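Local structure of putative ABC transporter, periplasmic binding protein, amino acid (Neisseria gonorrhoeae, 2YLN) at residues A133-S138 against G241-K246. The protein is a periplasmic solute receptor that binds L-cystine and probably delivers it to an ABC transporter for uptake into the cell. The protein carries 1 engineered substitution. Numbering follows the deposited sequence.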
loop_
_atom_site.group_PDB
_atom_site.type_symbol
_atom_site.label_atom_id
_atom_site.label_comp_id
_atom_site.label_asym_id
_atom_site.label_seq_id
_atom_site.Cartn_x
_atom_site.Cartn_y
_atom_site.Cartn_z
ATOM N N ALA A 133 -1.064 13.435 -11.877
ATOM C CA ALA A 133 -1.649 14.733 -12.144
ATOM C C ALA A 133 -2.406 15.285 -10.949
ATOM O O ALA A 133 -2.731 16.499 -10.932
ATOM C CB ALA A 133 -2.634 14.592 -13.330
ATOM N N THR A 134 -2.786 14.434 -9.990
ATOM C CA THR A 134 -3.713 14.799 -8.963
ATOM C C THR A 134 -3.097 14.924 -7.578
ATOM O O THR A 134 -3.535 15.766 -6.780
ATOM C CB THR A 134 -4.859 13.740 -8.893
ATOM O OG1 THR A 134 -5.469 13.649 -10.186
ATOM C CG2 THR A 134 -5.930 14.111 -7.890
ATOM N N PHE A 135 -2.090 14.100 -7.285
ATOM C CA PHE A 135 -1.560 13.958 -5.949
ATOM C C PHE A 135 -0.067 14.232 -5.896
ATOM O O PHE A 135 0.619 14.133 -6.914
ATOM C CB PHE A 135 -1.797 12.576 -5.383
ATOM C CG PHE A 135 -3.252 12.140 -5.419
ATOM C CD1 PHE A 135 -4.213 12.800 -4.658
ATOM C CD2 PHE A 135 -3.654 11.077 -6.187
ATOM C CE1 PHE A 135 -5.569 12.398 -4.661
ATOM C CE2 PHE A 135 -4.970 10.688 -6.245
ATOM C CZ PHE A 135 -5.900 11.333 -5.476
ATOM N N ASP A 136 0.425 14.580 -4.711
ATOM C CA ASP A 136 1.836 14.585 -4.424
ATOM C C ASP A 136 2.134 13.481 -3.408
ATOM O O ASP A 136 1.282 13.033 -2.636
ATOM C CB ASP A 136 2.253 15.926 -3.788
ATOM C CG ASP A 136 2.256 17.068 -4.759
ATOM O OD1 ASP A 136 2.546 16.831 -5.949
ATOM O OD2 ASP A 136 1.977 18.189 -4.351
ATOM N N LYS A 137 3.365 12.976 -3.453
ATOM C CA LYS A 137 3.867 11.916 -2.591
ATOM C C LYS A 137 5.095 12.423 -1.846
ATOM O O LYS A 137 5.970 13.064 -2.402
ATOM C CB LYS A 137 4.258 10.711 -3.455
ATOM C CG LYS A 137 4.727 9.508 -2.721
ATOM C CD LYS A 137 5.255 8.413 -3.674
ATOM C CE LYS A 137 6.635 8.723 -4.233
ATOM N NZ LYS A 137 7.154 7.645 -5.129
ATOM N N SER A 138 5.136 12.144 -0.544
ATOM C CA SER A 138 6.344 12.414 0.240
ATOM C C SER A 138 7.532 11.612 -0.270
ATOM O O SER A 138 7.405 10.662 -1.036
ATOM C CB SER A 138 6.076 12.005 1.685
ATOM O OG SER A 138 6.021 10.610 1.890
ATOM N N GLY A 241 4.890 6.397 -0.412
ATOM C CA GLY A 241 4.993 7.471 0.515
ATOM C C GLY A 241 3.635 7.971 0.945
ATOM O O GLY A 241 2.610 7.470 0.516
ATOM N N LEU A 242 3.642 8.958 1.845
ATOM C CA LEU A 242 2.391 9.576 2.242
ATOM C C LEU A 242 1.845 10.375 1.072
ATOM O O LEU A 242 2.584 11.146 0.409
ATOM C CB LEU A 242 2.598 10.499 3.437
ATOM C CG LEU A 242 3.025 9.751 4.733
ATOM C CD1 LEU A 242 3.374 10.771 5.806
ATOM C CD2 LEU A 242 1.978 8.776 5.184
ATOM N N ILE A 243 0.565 10.198 0.720
ATOM C CA ILE A 243 -0.052 10.817 -0.438
ATOM C C ILE A 243 -1.016 11.915 0.028
ATOM O O ILE A 243 -1.824 11.693 0.920
ATOM C CB ILE A 243 -0.837 9.800 -1.285
ATOM C CG1 ILE A 243 -0.067 8.490 -1.523
ATOM C CG2 ILE A 243 -1.281 10.433 -2.583
ATOM C CD1 ILE A 243 1.230 8.676 -2.299
ATOM N N VAL A 244 -0.880 13.080 -0.592
ATOM C CA VAL A 244 -1.822 14.177 -0.346
ATOM C C VAL A 244 -2.315 14.740 -1.640
ATOM O O VAL A 244 -1.794 14.490 -2.741
ATOM C CB VAL A 244 -1.184 15.313 0.489
ATOM C CG1 VAL A 244 -0.769 14.868 1.884
ATOM C CG2 VAL A 244 0.035 15.902 -0.225
ATOM N N ASN A 245 -3.387 15.524 -1.543
ATOM C CA ASN A 245 -3.799 16.337 -2.661
ATOM C C ASN A 245 -2.716 17.313 -3.041
ATOM O O ASN A 245 -2.039 17.867 -2.142
ATOM C CB ASN A 245 -5.093 17.106 -2.344
ATOM C CG ASN A 245 -6.274 16.228 -2.344
ATOM O OD1 ASN A 245 -6.698 15.845 -3.411
ATOM N ND2 ASN A 245 -6.778 15.824 -1.185
ATOM N N LYS A 246 -2.584 17.637 -4.327
ATOM C CA LYS A 246 -1.790 18.825 -4.754
ATOM C C LYS A 246 -2.367 20.066 -4.076
ATOM O O LYS A 246 -3.532 20.112 -3.638
ATOM C CB LYS A 246 -1.761 18.910 -6.284
ATOM C CG LYS A 246 -0.918 17.777 -6.882
ATOM C CD LYS A 246 -0.792 17.798 -8.400
ATOM C CE LYS A 246 0.197 16.733 -8.871
ATOM N NZ LYS A 246 1.640 17.185 -8.655
HETATM O O HOH W 1 2.540 14.544 -8.856
HETATM O O HOH W 2 0.641 18.972 -2.140
#
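D136 and V244 form the hydrogen-bonded pair at the middle of a short antiparallel ladder, joined through D136 N to V244 O and V244 N to D136 O, both 3.0 Å. Two residues further along, S138 N bonds L242 O at 2.9 Å, and beyond the other end K246 N reaches T134 O. Non-hydrogen-bonded pairs flank the middle: F135–N245 on the T134 side, and K137–I243 on the S138 side, where the CA-H of K137 leans on L242 O and that of I243 on D136 O. The S138 hydroxyl takes part too: OG, set between the backbone N and the carbonyl carbon (chi1 72°), accepts L242 N at 2.9 Å through a bent bond (140° at the hydrogen).

At the K246 end, the lysine chain in the conformer described, one of two, runs over the carbonyls of A133 and T134, then bends at its last torsion (chi4 -78°). NZ thus lies 2.9 Å from D136 OD1 in a salt bridge on the syn side, somewhat out of the carboxylate plane, and a water links it to F135 O. Another water joins D136 OD2 to N245 O.

Apolar contacts gather on the side of I243. Its CG2 meets F135 CB at 3.6 Å, while CD1 packs against CG of K137, whose ammonium turns away to G239 O and a glycerol. T134 CG2 sits over one face of the F135 ring.

The ladder adds the short strand following helix 129-134 to strand 238-245 in the mixed sheet of this family-3 solute-binding protein, the I243 side chain about 8 Å from a bound cysteine. G241 and I243 also make backbone hydrogen bonds with V124 and V120, respectively. Helix 108-114 covers F135 and I243 through M109 and L112, and helix 249-264 packs against V244 and S138.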